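Local coordinates for glycosylation Associate Protein 1 (Streptococcus agalactiae serotype V, PDB 6OYC), which probably takes part, in complex with Gap2 and Gap3, in the glycosylation and accessory Sec secretion of a streptococcal surface glycoprotein, at residues V424-P434 against I447-T455; P302-G310 against Y437-G446. All coordinates share one frame; numbering follows the deposited sequence.

Contact 1 of 2, residues V424-P434 against I447-T455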
loop_
_atom_site.group_PDB
_atom_site.type_symbol
_atom_site.label_atom_id
_atom_site.label_comp_id
_atom_site.label_asym_id
_atom_site.label_seq_id
_atom_site.Cartn_x
_atom_site.Cartn_y
_atom_site.Cartn_z
ATOM N N VAL A 424 9.539 -17.299 9.229
ATOM C CA VAL A 424 10.231 -17.741 8.026
ATOM C C VAL A 424 11.735 -17.615 8.223
ATOM O O VAL A 424 12.233 -16.687 8.862
ATOM C CB VAL A 424 9.735 -16.959 6.791
ATOM C CG1 VAL A 424 10.760 -16.983 5.651
ATOM C CG2 VAL A 424 8.434 -17.569 6.290
ATOM N N ARG A 425 12.462 -18.586 7.692
ATOM C CA ARG A 425 13.912 -18.592 7.797
ATOM C C ARG A 425 14.575 -17.897 6.612
ATOM O O ARG A 425 15.577 -17.189 6.782
ATOM C CB ARG A 425 14.400 -20.041 7.904
ATOM C CG ARG A 425 15.798 -20.190 8.458
ATOM C CD ARG A 425 15.886 -19.711 9.892
ATOM N NE ARG A 425 17.174 -20.051 10.475
ATOM C CZ ARG A 425 17.615 -19.596 11.644
ATOM N NH1 ARG A 425 16.868 -18.769 12.369
ATOM N NH2 ARG A 425 18.815 -19.962 12.082
ATOM N N LEU A 426 14.029 -18.080 5.412
ATOM C CA LEU A 426 14.719 -17.667 4.200
ATOM C C LEU A 426 13.716 -17.161 3.172
ATOM O O LEU A 426 12.685 -17.802 2.941
ATOM C CB LEU A 426 15.534 -18.833 3.623
ATOM C CG LEU A 426 16.422 -18.562 2.406
ATOM C CD1 LEU A 426 17.490 -17.519 2.722
ATOM C CD2 LEU A 426 17.069 -19.872 1.914
ATOM N N ILE A 427 14.034 -16.016 2.556
ATOM C CA ILE A 427 13.250 -15.435 1.471
ATOM C C ILE A 427 13.967 -15.710 0.154
ATOM O O ILE A 427 15.168 -15.436 0.024
ATOM C CB ILE A 427 13.054 -13.920 1.688
ATOM C CG1 ILE A 427 11.957 -13.650 2.723
ATOM C CG2 ILE A 427 12.720 -13.204 0.378
ATOM C CD1 ILE A 427 11.968 -12.195 3.243
ATOM N N ILE A 428 13.253 -16.257 -0.822
ATOM C CA ILE A 428 13.811 -16.454 -2.158
ATOM C C ILE A 428 12.941 -15.731 -3.183
ATOM O O ILE A 428 11.754 -16.052 -3.357
ATOM C CB ILE A 428 13.957 -17.938 -2.529
ATOM C CG1 ILE A 428 14.981 -18.620 -1.618
ATOM C CG2 ILE A 428 14.463 -18.047 -3.961
ATOM C CD1 ILE A 428 15.279 -20.059 -2.014
ATOM N N ASP A 429 13.542 -14.775 -3.881
ATOM C CA ASP A 429 12.892 -14.104 -5.004
ATOM C C ASP A 429 13.971 -13.938 -6.067
ATOM O O ASP A 429 14.833 -13.057 -5.954
ATOM C CB ASP A 429 12.292 -12.769 -4.578
ATOM C CG ASP A 429 11.349 -12.194 -5.619
ATOM O OD1 ASP A 429 11.355 -12.686 -6.776
ATOM O OD2 ASP A 429 10.602 -11.247 -5.265
ATOM N N ILE A 430 13.941 -14.799 -7.082
ATOM C CA ILE A 430 15.055 -14.914 -8.016
ATOM C C ILE A 430 14.710 -14.364 -9.396
ATOM O O ILE A 430 15.518 -14.488 -10.321
ATOM C CB ILE A 430 15.560 -16.362 -8.127
ATOM C CG1 ILE A 430 14.405 -17.318 -8.435
ATOM C CG2 ILE A 430 16.311 -16.778 -6.863
ATOM C CD1 ILE A 430 14.866 -18.658 -8.922
ATOM N N SER A 431 13.542 -13.748 -9.560
ATOM C CA SER A 431 13.211 -13.125 -10.831
ATOM C C SER A 431 14.082 -11.890 -11.043
ATOM O O SER A 431 14.763 -11.414 -10.129
ATOM C CB SER A 431 11.727 -12.758 -10.888
ATOM O OG SER A 431 11.508 -11.443 -10.399
ATOM N N LYS A 432 14.044 -11.347 -12.263
ATOM C CA LYS A 432 14.816 -10.135 -12.526
ATOM C C LYS A 432 14.191 -8.885 -11.938
ATOM O O LYS A 432 14.886 -7.877 -11.839
ATOM C CB LYS A 432 15.029 -9.917 -14.022
ATOM C CG LYS A 432 15.354 -11.175 -14.797
ATOM C CD LYS A 432 15.169 -10.930 -16.287
ATOM C CE LYS A 432 15.216 -12.225 -17.042
ATOM N NZ LYS A 432 16.582 -12.505 -17.523
ATOM N N ILE A 433 12.913 -8.918 -11.552
ATOM C CA ILE A 433 12.267 -7.781 -10.891
ATOM C C ILE A 433 11.664 -8.258 -9.575
ATOM O O ILE A 433 10.461 -8.554 -9.514
ATOM C CB ILE A 433 11.188 -7.140 -11.780
ATOM C CG1 ILE A 433 11.690 -6.991 -13.216
ATOM C CG2 ILE A 433 10.777 -5.778 -11.219
ATOM C CD1 ILE A 433 10.603 -6.637 -14.215
ATOM N N PRO A 434 12.455 -8.381 -8.515
ATOM C CA PRO A 434 11.913 -8.909 -7.264
ATOM C C PRO A 434 10.887 -7.962 -6.672
ATOM O O PRO A 434 10.943 -6.743 -6.861
ATOM C CB PRO A 434 13.146 -9.059 -6.360
ATOM C CG PRO A 434 14.239 -8.357 -7.034
ATOM C CD PRO A 434 13.922 -8.311 -8.496
ATOM N N ILE A 447 15.237 -11.415 7.961
ATOM C CA ILE A 447 15.234 -12.642 7.161
ATOM C C ILE A 447 16.139 -12.445 5.949
ATOM O O ILE A 447 16.002 -11.430 5.228
ATOM C CB ILE A 447 13.806 -13.004 6.730
ATOM C CG1 ILE A 447 12.897 -13.168 7.954
ATOM C CG2 ILE A 447 13.799 -14.271 5.862
ATOM C CD1 ILE A 447 11.466 -13.590 7.609
ATOM N N PRO A 448 17.093 -13.345 5.699
ATOM C CA PRO A 448 18.005 -13.161 4.562
ATOM C C PRO A 448 17.316 -13.475 3.237
ATOM O O PRO A 448 16.417 -14.321 3.159
ATOM C CB PRO A 448 19.137 -14.159 4.859
ATOM C CG PRO A 448 18.430 -15.295 5.606
ATOM C CD PRO A 448 17.358 -14.592 6.448
ATOM N N GLN A 449 17.757 -12.787 2.180
ATOM C CA GLN A 449 17.116 -12.879 0.872
ATOM C C GLN A 449 18.059 -13.422 -0.191
ATOM O O GLN A 449 19.198 -12.976 -0.302
ATOM C CB GLN A 449 16.624 -11.508 0.401
ATOM C CG GLN A 449 15.679 -10.845 1.333
ATOM C CD GLN A 449 15.528 -9.383 0.992
ATOM O OE1 GLN A 449 14.976 -9.029 -0.051
ATOM N NE2 GLN A 449 16.045 -8.528 1.856
ATOM N N ILE A 450 17.565 -14.328 -1.023
ATOM C CA ILE A 450 18.330 -14.822 -2.165
ATOM C C ILE A 450 17.759 -14.201 -3.436
ATOM O O ILE A 450 16.587 -14.417 -3.768
ATOM C CB ILE A 450 18.321 -16.357 -2.256
ATOM C CG1 ILE A 450 18.985 -16.984 -1.028
ATOM C CG2 ILE A 450 19.028 -16.799 -3.544
ATOM C CD1 ILE A 450 18.932 -18.507 -1.026
ATOM N N ASN A 451 18.596 -13.457 -4.155
ATOM C CA ASN A 451 18.250 -12.814 -5.415
ATOM C C ASN A 451 19.222 -13.277 -6.501
ATOM O O ASN A 451 20.284 -13.829 -6.216
ATOM C CB ASN A 451 18.282 -11.277 -5.283
ATOM C CG ASN A 451 17.482 -10.760 -4.076
ATOM O OD1 ASN A 451 18.004 -10.023 -3.249
ATOM N ND2 ASN A 451 16.217 -11.165 -3.974
ATOM N N THR A 452 18.855 -13.056 -7.760
ATOM C CA THR A 452 19.791 -13.222 -8.867
ATOM C C THR A 452 20.368 -11.902 -9.354
ATOM O O THR A 452 21.117 -11.896 -10.332
ATOM C CB THR A 452 19.122 -13.919 -10.054
ATOM O OG1 THR A 452 17.912 -13.225 -10.390
ATOM C CG2 THR A 452 18.820 -15.349 -9.724
ATOM N N ILE A 453 20.012 -10.779 -8.730
ATOM C CA ILE A 453 20.464 -9.468 -9.169
ATOM C C ILE A 453 20.900 -8.673 -7.950
ATOM O O ILE A 453 20.500 -8.955 -6.819
ATOM C CB ILE A 453 19.369 -8.697 -9.929
ATOM C CG1 ILE A 453 18.322 -8.177 -8.936
ATOM C CG2 ILE A 453 18.709 -9.588 -10.962
ATOM C CD1 ILE A 453 17.167 -7.458 -9.581
ATOM N N LEU A 454 21.734 -7.672 -8.196
ATOM C CA LEU A 454 22.087 -6.729 -7.154
ATOM C C LEU A 454 20.934 -5.764 -6.930
ATOM O O LEU A 454 20.285 -5.305 -7.873
ATOM C CB LEU A 454 23.353 -5.954 -7.526
ATOM C CG LEU A 454 23.966 -5.024 -6.466
ATOM C CD1 LEU A 454 23.363 -3.594 -6.484
ATOM C CD2 LEU A 454 23.882 -5.657 -5.062
ATOM N N THR A 455 20.688 -5.462 -5.664
ATOM C CA THR A 455 19.654 -4.537 -5.239
ATOM C C THR A 455 20.253 -3.684 -4.142
ATOM O O THR A 455 21.264 -4.043 -3.537
ATOM C CB THR A 455 18.398 -5.270 -4.717
ATOM O OG1 THR A 455 18.711 -5.950 -3.490
ATOM C CG2 THR A 455 17.895 -6.307 -5.742
HETATM O O HOH W 1 16.379 -11.414 -7.888
#

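Contact 2 of 2, residues P302-G310 against Y437-G446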
loop_
_atom_site.group_PDB
_atom_site.type_symbol
_atom_site.label_atom_id
_atom_site.label_comp_id
_atom_site.label_asym_id
_atom_site.label_seq_id
_atom_site.Cartn_x
_atom_site.Cartn_y
_atom_site.Cartn_z
ATOM N N PRO A 302 13.412 2.457 3.340
ATOM C CA PRO A 302 11.983 2.386 3.716
ATOM C C PRO A 302 11.618 1.199 4.607
ATOM O O PRO A 302 10.815 0.351 4.226
ATOM C CB PRO A 302 11.296 2.298 2.347
ATOM C CG PRO A 302 12.303 1.615 1.454
ATOM C CD PRO A 302 13.656 2.072 1.935
ATOM N N PHE A 303 12.159 1.173 5.828
ATOM C CA PHE A 303 11.818 0.139 6.804
ATOM C C PHE A 303 10.338 0.152 7.167
ATOM O O PHE A 303 9.727 1.215 7.326
ATOM C CB PHE A 303 12.626 0.322 8.088
ATOM C CG PHE A 303 14.094 0.159 7.911
ATOM C CD1 PHE A 303 14.649 -1.104 7.729
ATOM C CD2 PHE A 303 14.938 1.271 7.947
ATOM C CE1 PHE A 303 16.024 -1.255 7.568
ATOM C CE2 PHE A 303 16.305 1.131 7.798
ATOM C CZ PHE A 303 16.853 -0.137 7.608
ATOM N N ASP A 304 9.773 -1.043 7.340
ATOM C CA ASP A 304 8.411 -1.243 7.842
ATOM C C ASP A 304 8.517 -2.022 9.147
ATOM O O ASP A 304 8.680 -3.245 9.135
ATOM C CB ASP A 304 7.537 -1.992 6.837
ATOM C CG ASP A 304 6.117 -2.259 7.366
ATOM O OD1 ASP A 304 5.763 -1.775 8.472
ATOM O OD2 ASP A 304 5.352 -2.953 6.668
ATOM N N THR A 305 8.384 -1.323 10.272
ATOM C CA THR A 305 8.671 -1.947 11.558
ATOM C C THR A 305 7.520 -2.782 12.109
ATOM O O THR A 305 7.650 -3.312 13.212
ATOM C CB THR A 305 9.062 -0.880 12.571
ATOM O OG1 THR A 305 8.119 0.193 12.504
ATOM C CG2 THR A 305 10.484 -0.332 12.257
ATOM N N ARG A 306 6.407 -2.924 11.387
ATOM C CA ARG A 306 5.425 -3.931 11.773
ATOM C C ARG A 306 5.972 -5.355 11.668
ATOM O O ARG A 306 5.349 -6.280 12.198
ATOM C CB ARG A 306 4.162 -3.818 10.907
ATOM C CG ARG A 306 3.435 -2.465 10.963
ATOM C CD ARG A 306 2.331 -2.366 9.901
ATOM N NE ARG A 306 2.858 -2.411 8.537
ATOM C CZ ARG A 306 2.111 -2.599 7.450
ATOM N NH1 ARG A 306 0.800 -2.752 7.574
ATOM N NH2 ARG A 306 2.676 -2.653 6.247
ATOM N N LEU A 307 7.079 -5.565 10.957
ATOM C CA LEU A 307 7.637 -6.909 10.820
ATOM C C LEU A 307 8.273 -7.361 12.135
ATOM O O LEU A 307 8.964 -6.586 12.806
ATOM C CB LEU A 307 8.691 -6.942 9.705
ATOM C CG LEU A 307 8.291 -7.104 8.234
ATOM C CD1 LEU A 307 7.671 -8.486 7.951
ATOM C CD2 LEU A 307 7.357 -5.968 7.790
ATOM N N ALA A 308 8.033 -8.615 12.508
ATOM C CA ALA A 308 8.748 -9.209 13.632
ATOM C C ALA A 308 10.157 -9.610 13.211
ATOM O O ALA A 308 10.400 -9.990 12.060
ATOM C CB ALA A 308 8.005 -10.431 14.170
ATOM N N LEU A 309 11.093 -9.508 14.148
ATOM C CA LEU A 309 12.490 -9.842 13.895
ATOM C C LEU A 309 12.851 -11.142 14.596
ATOM O O LEU A 309 12.640 -11.276 15.808
ATOM C CB LEU A 309 13.416 -8.730 14.380
ATOM C CG LEU A 309 13.438 -7.430 13.585
ATOM C CD1 LEU A 309 12.863 -6.296 14.409
ATOM C CD2 LEU A 309 14.866 -7.113 13.178
ATOM N N GLY A 310 13.382 -12.097 13.833
ATOM C CA GLY A 310 14.090 -13.235 14.400
ATOM C C GLY A 310 13.254 -14.315 15.040
ATOM O O GLY A 310 13.822 -15.219 15.665
ATOM N N TYR A 437 7.845 -4.910 -1.880
ATOM C CA TYR A 437 7.424 -5.009 -0.493
ATOM C C TYR A 437 8.117 -6.180 0.200
ATOM O O TYR A 437 8.500 -6.080 1.369
ATOM C CB TYR A 437 5.904 -5.140 -0.370
ATOM C CG TYR A 437 5.560 -5.143 1.107
ATOM C CD1 TYR A 437 5.689 -3.983 1.863
ATOM C CD2 TYR A 437 5.208 -6.311 1.768
ATOM C CE1 TYR A 437 5.423 -3.973 3.236
ATOM C CE2 TYR A 437 4.936 -6.307 3.157
ATOM C CZ TYR A 437 5.050 -5.137 3.878
ATOM O OH TYR A 437 4.803 -5.108 5.237
ATOM N N THR A 438 8.304 -7.292 -0.516
ATOM C CA THR A 438 9.027 -8.437 0.036
ATOM C C THR A 438 10.455 -8.061 0.417
ATOM O O THR A 438 10.956 -8.488 1.463
ATOM C CB THR A 438 9.018 -9.591 -0.973
ATOM O OG1 THR A 438 7.664 -9.955 -1.258
ATOM C CG2 THR A 438 9.751 -10.813 -0.428
ATOM N N GLN A 439 11.127 -7.265 -0.421
ATOM C CA GLN A 439 12.466 -6.790 -0.073
ATOM C C GLN A 439 12.437 -5.948 1.200
ATOM O O GLN A 439 13.279 -6.124 2.090
ATOM C CB GLN A 439 13.061 -5.984 -1.224
ATOM C CG GLN A 439 13.306 -6.777 -2.477
ATOM C CD GLN A 439 13.890 -5.918 -3.570
ATOM O OE1 GLN A 439 13.212 -5.041 -4.133
ATOM N NE2 GLN A 439 15.159 -6.140 -3.864
ATOM N N ILE A 440 11.478 -5.014 1.292
ATOM C CA ILE A 440 11.341 -4.187 2.493
ATOM C C ILE A 440 11.100 -5.055 3.714
ATOM O O ILE A 440 11.682 -4.828 4.782
ATOM C CB ILE A 440 10.206 -3.162 2.317
ATOM C CG1 ILE A 440 10.621 -2.058 1.339
ATOM C CG2 ILE A 440 9.795 -2.578 3.664
ATOM C CD1 ILE A 440 9.431 -1.394 0.674
ATOM N N ALA A 441 10.220 -6.052 3.583
ATOM C CA ALA A 441 9.959 -6.955 4.695
ATOM C C ALA A 441 11.230 -7.697 5.103
ATOM O O ALA A 441 11.461 -7.943 6.294
ATOM C CB ALA A 441 8.842 -7.929 4.317
ATOM N N GLY A 442 12.074 -8.039 4.130
ATOM C CA GLY A 442 13.346 -8.688 4.389
ATOM C C GLY A 442 14.273 -7.871 5.270
ATOM O O GLY A 442 14.676 -8.347 6.333
ATOM N N ILE A 443 14.610 -6.642 4.860
ATOM C CA ILE A 443 15.459 -5.792 5.693
ATOM C C ILE A 443 14.769 -5.388 6.985
ATOM O O ILE A 443 15.442 -4.926 7.912
ATOM C CB ILE A 443 15.913 -4.501 4.978
ATOM C CG1 ILE A 443 14.729 -3.558 4.769
ATOM C CG2 ILE A 443 16.602 -4.782 3.652
ATOM C CD1 ILE A 443 15.116 -2.223 4.110
ATOM N N SER A 444 13.439 -5.500 7.063
ATOM C CA SER A 444 12.730 -5.114 8.274
ATOM C C SER A 444 12.652 -6.250 9.280
ATOM O O SER A 444 12.439 -5.997 10.470
ATOM C CB SER A 444 11.306 -4.639 7.937
ATOM O OG SER A 444 11.313 -3.426 7.214
ATOM N N SER A 445 12.812 -7.487 8.814
ATOM C CA SER A 445 12.689 -8.681 9.633
ATOM C C SER A 445 14.021 -9.363 9.899
ATOM O O SER A 445 14.084 -10.260 10.745
ATOM C CB SER A 445 11.760 -9.686 8.944
ATOM O OG SER A 445 12.360 -10.084 7.720
ATOM N N GLY A 446 15.082 -8.961 9.206
ATOM C CA GLY A 446 16.330 -9.671 9.272
ATOM C C GLY A 446 16.367 -10.958 8.492
ATOM O O GLY A 446 17.438 -11.558 8.392
HETATM O O HOH W 2 10.759 -4.495 12.133
#

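Contact 1 of 2, residues V424-P434 against I447-T455
Ile-427 and Ile-447 meet at about a right angle, CG1 of Ile-427 lying 3.7 Å from CG2 of Ile-447, while the other branch of Ile-427, CG2, runs beside CG of Gln-449; Ile-427 and Gln-449 lie on the face of the sheet that helix 436-445 covers. On the opposite face Ile-450 turns CG1 away from its carbonyl carbon (chi1 -63°), and this places CD1 3.7 Å from CD2 of Leu-426 and 4.0 Å from CG1 of Ile-428, which points the same way. Helix 473-481 covers this side.

Backbone bonds from Ile-427 N to Pro-448 O and from Ile-450 N to Ile-427 O hold the strands parallel, and Asp-429 N reaches Ile-450 O. Past the last bridge side chains take over. Asn-451 ND2 donates to Asp-429 O (3.1 Å, 173° at the hydrogen) within both its own amide plane and the carbonyl plane, on a lone pair. With OG1 set between its backbone N and carbonyl carbon (chi1 52°), Thr-452 donates to Ile-430 O (2.7 Å) from above the carbonyl plane. A water joins Thr-452 N to the carbonyls of Asp-429 and Ser-431. Strands 426-428 and 449-451, linked through helix 436-445, form a beta-alpha-beta unit of a Rossmann-like parallel sheet, consistent with the GT-B clan.

Contact 2 of 2, residues P302-G310 against Y437-G446
Ser-444 OG accepts the backbone N-H of Asp-304 (2.8 Å, 164° at the hydrogen) and donates to Ile-440 O one turn back, joining the loop 302-310 to helix 436-445. With OG turned away from its own carbonyl carbon (chi1 -68°), Ser-444 reaches Ile-440 O from one face of the carbonyl plane while its backbone N comes from the other. Packing is dense around this point. Ile-440 CG2 lies 3.2 Å from Pro-302 O, Ile-443 CD1 meets CE1 of Phe-303 at 3.7 Å, and Leu-307 sets CD1 against CB of Ala-441.

Asp-304 also heads an Asx turn, OD1 accepting from Arg-306 N, within the type I beta turn Asp-304 to Leu-307. Arg-306 bends at chi3 and grips the carboxylate side-on, NE on OD1 and NH2 on OD2 in a salt bridge (2.7 Å). Tyr-437 OH donates to the same OD2 (2.6 Å), nearly along its C-O axis, with the ring plane 55° from the carboxylate; three nitrogen donors and a hydroxyl thus fix the carboxylate's rotation. Arg-306 NH2 has a second partner in Glu-414, which probably offsets part of its charge.

Toward Gly-310 the contact thins. A water donates to both Leu-307 O and Ser-444 O, and Leu-309, largely solvent-exposed, rests CG 3.6 Å from Ser-444 O. Ala-308, partly exposed, turns its methyl away from the helix, although its carbonyl O comes within 3.4 Å of Ser-445 CB.

From the N terminus the chain builds most of the seven-stranded parallel sheet, with the antiparallel sheet inserted in it, before its edge strand 297-299 leads into 302-310; strand 318-323 then opens the second parallel sheet. Contact 2 closes the longer loop, with 126 residues between its segments, when helix 436-445 returns to 302-310. Contact 1 closes the short loop that contains that helix, bringing 447-455 beside 424-434. The two loops cross: 424-434 lies between the segments of contact 2, and 437-446 between those of contact 1. Their centres are about 13 Å apart, and Gln-439 bridges them by packing against Gln-449 and Thr-455. Together they tie the second sheet, through its crossover helix, to the connection between the two parallel-sheet regions.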